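Long-range contacts in benzyl alcohol dehydrogenase (Acinetobacter calcoaceticus, PDB 1F8F), which catalyses the reversible, NAD-dependent oxidation of aryl alcohols such as benzyl alcohol to the aldehyde, as a zinc-containing member of the alcohol dehydrogenase family: residues Ile7-Thr12 with Ser144-Ala149; Ala61-Glu66 with Asp137-Gln142. All blocks are in the same frame, centred on the assembly; numbering follows the deposited sequence.

Contact 1: residues Ile7-Thr12 with Ser144-Ala149; sequences IIAAVT and SFATYA
Ala9 and Ala146 face each other in a single antiparallel beta bridge that joins the edge of strand 5-11 to the chain leading into strand 148-152 of this medium-chain alcohol dehydrogenase, segment 144-149 belonging to its GroES-like region. The case illustrates how a short backbone bridge helps to join a hairpin, here that of strands 5-11 and 20-26, to a piece of chain far off in sequence: 132 residues separate the two segments at their closest ends. Two hydrogen bonds flank the bridge. Ala10 N donates to Phe145 O over 3.1 Å, while Thr147 N makes a weaker bond to Ile8 O at 3.3 Å. Phe145 is the centre of an inverse gamma turn, and its carbonyl O also lies 3.5 Å from Ala9 CA in a CH...O contact.

Apolar packing runs along the bridge. The methyls of the bridged pair press tightly together, Ala9 CB to Ala146 CB measuring 3.5 Å, and Ala10 CB rests against Phe145 CB. Ile7 spreads its two branches over different neighbours: CD1 reaches Ala146 CB, whereas CG2 comes obliquely to the ring of Tyr148 and lies 3.6 Å from Tyr148 CB. Further out, the hydroxyl of Tyr148 has weak hydrogen bonds to Glu72 and Lys5.

The side chains of Thr147 and Ile7 run antiparallel alongside one another. With chi1 at 54°, Thr147 OG1 is tucked over its own backbone, a rotation that lays the hydroxyl 3.4 Å from Ile7 CB.

Contact 2: residues Ala61-Glu66 with Asp137-Gln142; sequences AVLGHE and DHFFAQ. With ZN (zinc ion), chain B.
His65 and Phe140 form a face-to-face stack, their side chains leaving the two backbones in the same direction, with centroids 4.3 Å apart and planes inclined by 30°. The overlap is offset: His65 CD2 sits over the rim of the Phe140 ring. Phe139 completes the aromatic cluster from an oblique position, its CE2 4.0 Å from His65 ND1.

The stacked histidine is also a zinc ligand. His65 NE2 binds the metal at 2.2 Å, with Cys44 and Cys173 as further protein ligands, in the catalytic-type zinc site of the medium-chain alcohol dehydrogenases. A chi1 of 68° folds the imidazole back over its own backbone, beside the Phe140 ring and with NE2 on the zinc; the course of the two backbones brings His65 CB within 3.6 Å of Phe140 CB.

Leu63 supplies a CH-pi contact, its CD2 standing 3.9 Å from the centroid of the Phe139 ring and almost on the ring normal. The opposite face of that ring carries Phe140 CD1, while Gly64 O meets its edge near the plane.

Gln142 packs its extended chain along the Gly64-His65 backbone, OE1 lying 3.4 Å from His65 C. Its amide bonds to Gly67 N and Ser144 OG through OE1 and to Leu89 O through NE2.

Overall arrangement
Both segments of contact 2 fall, in sequence, between the two segments of contact 1, and the contact centres are 9 Å apart, a worked example of a strand bridge and a zinc-bearing loop joined through backbone bonds. Thr12 N probably donates to Ala61 O at 2.9 Å, and Phe145 N to Leu63 O at 3.0 Å. Phe145 CD2 also packs 3.2 Å from Gly64 N. Moving inward, the side chain of Phe145 in contact 1 is about 10 Å from zinc and about 12 Å from NAD, whereas His65 in contact 2 binds the metal and its side chain is about 6 Å from NAD. A bound ethanol, probably from the crystallisation liquor, lies about 3 Å from the Phe140 side chain and may mark a pocket.

Contact 1: residues Ile7-Thr12 with Ser144-Ala149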
# COMPACT_ATOMS: atom_id res chain seq x y z
N ILE A 7 -31.60 -24.88 29.21
CA ILE A 7 -30.50 -24.07 29.72
C ILE A 7 -30.91 -22.86 30.59
O ILE A 7 -32.07 -22.40 30.53
CB ILE A 7 -29.75 -23.43 28.51
CG1 ILE A 7 -30.65 -22.44 27.77
CG2 ILE A 7 -29.20 -24.43 27.49
CD1 ILE A 7 -29.94 -21.48 26.86
N ILE A 8 -29.92 -22.19 31.21
CA ILE A 8 -30.12 -20.96 31.97
C ILE A 8 -29.53 -19.77 31.20
O ILE A 8 -28.37 -19.88 30.78
CB ILE A 8 -29.40 -21.00 33.36
CG1 ILE A 8 -29.82 -22.17 34.25
CG2 ILE A 8 -29.52 -19.66 34.09
CD1 ILE A 8 -31.31 -22.38 34.48
N ALA A 9 -30.20 -18.66 31.00
CA ALA A 9 -29.59 -17.53 30.29
C ALA A 9 -30.04 -16.23 30.92
O ALA A 9 -31.19 -16.21 31.31
CB ALA A 9 -29.97 -17.48 28.82
N ALA A 10 -29.26 -15.20 30.91
CA ALA A 10 -29.63 -13.90 31.43
C ALA A 10 -30.44 -13.12 30.41
O ALA A 10 -29.90 -12.73 29.36
CB ALA A 10 -28.36 -13.13 31.80
N VAL A 11 -31.67 -12.72 30.71
CA VAL A 11 -32.54 -11.97 29.82
C VAL A 11 -32.64 -10.49 30.14
O VAL A 11 -32.71 -10.09 31.31
CB VAL A 11 -33.95 -12.60 29.91
CG1 VAL A 11 -34.96 -11.71 29.19
CG2 VAL A 11 -34.00 -14.03 29.38
N THR A 12 -32.64 -9.61 29.13
CA THR A 12 -32.83 -8.19 29.33
C THR A 12 -34.26 -7.86 28.93
O THR A 12 -34.52 -7.63 27.76
CB THR A 12 -31.83 -7.39 28.50
OG1 THR A 12 -30.48 -7.58 28.94
CG2 THR A 12 -32.13 -5.92 28.59
N SER A 144 -24.29 -14.78 23.94
CA SER A 144 -23.57 -15.64 24.88
C SER A 144 -23.70 -15.38 26.37
O SER A 144 -22.95 -16.07 27.12
CB SER A 144 -22.12 -15.76 24.38
OG SER A 144 -21.59 -14.46 24.33
N PHE A 145 -24.68 -14.63 26.90
CA PHE A 145 -24.79 -14.67 28.39
C PHE A 145 -25.66 -15.90 28.74
O PHE A 145 -26.75 -15.75 29.26
CB PHE A 145 -25.26 -13.43 29.10
CG PHE A 145 -24.38 -12.21 29.01
CD1 PHE A 145 -23.03 -12.28 29.16
CD2 PHE A 145 -24.92 -10.96 28.76
CE1 PHE A 145 -22.19 -11.18 29.09
CE2 PHE A 145 -24.14 -9.82 28.71
CZ PHE A 145 -22.77 -9.93 28.86
N ALA A 146 -25.22 -17.12 28.43
CA ALA A 146 -25.83 -18.37 28.70
C ALA A 146 -24.88 -19.57 28.74
O ALA A 146 -23.77 -19.65 28.25
CB ALA A 146 -26.92 -18.77 27.70
N THR A 147 -25.45 -20.64 29.36
CA THR A 147 -24.71 -21.87 29.50
C THR A 147 -24.54 -22.47 28.11
O THR A 147 -23.70 -23.35 28.01
CB THR A 147 -25.36 -22.93 30.44
OG1 THR A 147 -26.71 -23.18 30.01
CG2 THR A 147 -25.39 -22.48 31.90
N TYR A 148 -25.41 -22.24 27.14
CA TYR A 148 -25.21 -22.83 25.82
C TYR A 148 -25.44 -21.77 24.75
O TYR A 148 -26.28 -20.89 24.91
CB TYR A 148 -26.12 -24.06 25.60
CG TYR A 148 -25.46 -25.30 26.19
CD1 TYR A 148 -25.62 -25.69 27.53
CD2 TYR A 148 -24.67 -26.09 25.37
CE1 TYR A 148 -24.97 -26.82 27.99
CE2 TYR A 148 -24.04 -27.21 25.83
CZ TYR A 148 -24.19 -27.57 27.16
OH TYR A 148 -23.51 -28.71 27.57
N ALA A 149 -24.60 -21.81 23.69
CA ALA A 149 -24.73 -20.87 22.61
C ALA A 149 -24.65 -21.56 21.25
O ALA A 149 -23.86 -22.50 21.02
CB ALA A 149 -23.60 -19.82 22.66

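Contact 2: residues Ala61-Glu66 with Asp137-Gln142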
# COMPACT_ATOMS: atom_id res chain seq x y z
N ALA A 61 -34.57 -9.95 25.10
CA ALA A 61 -33.51 -10.77 24.51
C ALA A 61 -32.32 -11.15 25.40
O ALA A 61 -32.10 -10.57 26.46
CB ALA A 61 -32.90 -9.92 23.39
N VAL A 62 -31.54 -12.14 24.95
CA VAL A 62 -30.30 -12.58 25.58
C VAL A 62 -29.07 -11.93 24.91
O VAL A 62 -28.81 -12.24 23.75
CB VAL A 62 -30.09 -14.10 25.52
CG1 VAL A 62 -28.76 -14.50 26.14
CG2 VAL A 62 -31.22 -14.90 26.19
N LEU A 63 -28.36 -11.04 25.59
CA LEU A 63 -27.18 -10.37 25.09
C LEU A 63 -25.87 -11.11 25.34
O LEU A 63 -25.89 -12.31 25.39
CB LEU A 63 -27.14 -8.93 25.62
CG LEU A 63 -28.50 -8.23 25.51
CD1 LEU A 63 -28.44 -6.85 26.15
CD2 LEU A 63 -28.95 -8.13 24.04
N GLY A 64 -24.72 -10.45 25.58
CA GLY A 64 -23.45 -11.16 25.73
C GLY A 64 -22.87 -11.33 24.31
O GLY A 64 -23.56 -11.78 23.40
N HIS A 65 -21.63 -10.89 24.08
CA HIS A 65 -21.09 -10.98 22.73
C HIS A 65 -19.59 -11.24 22.81
O HIS A 65 -18.87 -10.96 21.86
CB HIS A 65 -21.45 -9.80 21.86
CG HIS A 65 -20.85 -8.48 22.22
ND1 HIS A 65 -21.40 -7.71 23.23
CD2 HIS A 65 -19.82 -7.79 21.70
CE1 HIS A 65 -20.71 -6.57 23.34
NE2 HIS A 65 -19.73 -6.60 22.43
N GLU A 66 -19.17 -11.64 24.03
CA GLU A 66 -17.74 -11.97 24.16
C GLU A 66 -17.52 -13.37 24.73
O GLU A 66 -16.74 -13.58 25.67
CB GLU A 66 -17.00 -10.90 24.96
CG GLU A 66 -16.94 -9.51 24.29
CD GLU A 66 -16.13 -8.51 25.09
OE1 GLU A 66 -15.85 -8.63 26.29
OE2 GLU A 66 -15.66 -7.50 24.51
N ASP A 137 -32.85 -13.40 20.03
CA ASP A 137 -31.53 -13.97 20.16
C ASP A 137 -30.60 -13.66 18.99
O ASP A 137 -30.70 -12.61 18.35
CB ASP A 137 -31.70 -15.48 20.34
CG ASP A 137 -32.14 -16.20 19.07
OD1 ASP A 137 -32.73 -15.50 18.23
OD2 ASP A 137 -31.87 -17.42 18.95
N HIS A 138 -29.62 -14.52 18.72
CA HIS A 138 -28.68 -14.26 17.62
C HIS A 138 -27.93 -12.95 17.74
O HIS A 138 -27.61 -12.36 16.70
CB HIS A 138 -29.48 -14.17 16.28
CG HIS A 138 -29.74 -15.53 15.74
ND1 HIS A 138 -30.86 -16.25 16.06
CD2 HIS A 138 -29.01 -16.33 14.92
CE1 HIS A 138 -30.81 -17.44 15.47
NE2 HIS A 138 -29.71 -17.51 14.75
N PHE A 139 -27.65 -12.48 18.94
CA PHE A 139 -27.04 -11.18 19.20
C PHE A 139 -25.54 -11.26 19.00
O PHE A 139 -24.81 -12.02 19.62
CB PHE A 139 -27.40 -10.71 20.61
CG PHE A 139 -26.77 -9.39 20.97
CD1 PHE A 139 -27.08 -8.26 20.26
CD2 PHE A 139 -25.88 -9.29 22.05
CE1 PHE A 139 -26.56 -7.04 20.59
CE2 PHE A 139 -25.33 -8.06 22.36
CZ PHE A 139 -25.66 -6.93 21.63
N PHE A 140 -25.06 -10.54 18.00
CA PHE A 140 -23.70 -10.60 17.49
C PHE A 140 -23.50 -12.07 17.07
O PHE A 140 -22.45 -12.64 17.32
CB PHE A 140 -22.65 -10.11 18.47
CG PHE A 140 -22.44 -8.61 18.54
CD1 PHE A 140 -23.35 -7.68 18.98
CD2 PHE A 140 -21.17 -8.19 18.09
CE1 PHE A 140 -23.01 -6.35 18.97
CE2 PHE A 140 -20.82 -6.85 18.09
CZ PHE A 140 -21.76 -5.92 18.54
N ALA A 141 -24.53 -12.74 16.58
CA ALA A 141 -24.54 -14.14 16.21
C ALA A 141 -24.09 -15.12 17.28
O ALA A 141 -23.51 -16.19 16.98
CB ALA A 141 -23.70 -14.34 14.92
N GLN A 142 -24.40 -14.81 18.55
CA GLN A 142 -24.03 -15.73 19.63
C GLN A 142 -24.99 -15.65 20.82
O GLN A 142 -25.32 -16.71 21.37
CB GLN A 142 -22.59 -15.49 20.08
CG GLN A 142 -22.26 -14.10 20.66
CD GLN A 142 -20.76 -14.11 20.84
OE1 GLN A 142 -20.12 -14.44 21.84
NE2 GLN A 142 -20.13 -13.69 19.73
ZN ZN B . -18.15 -5.08 22.03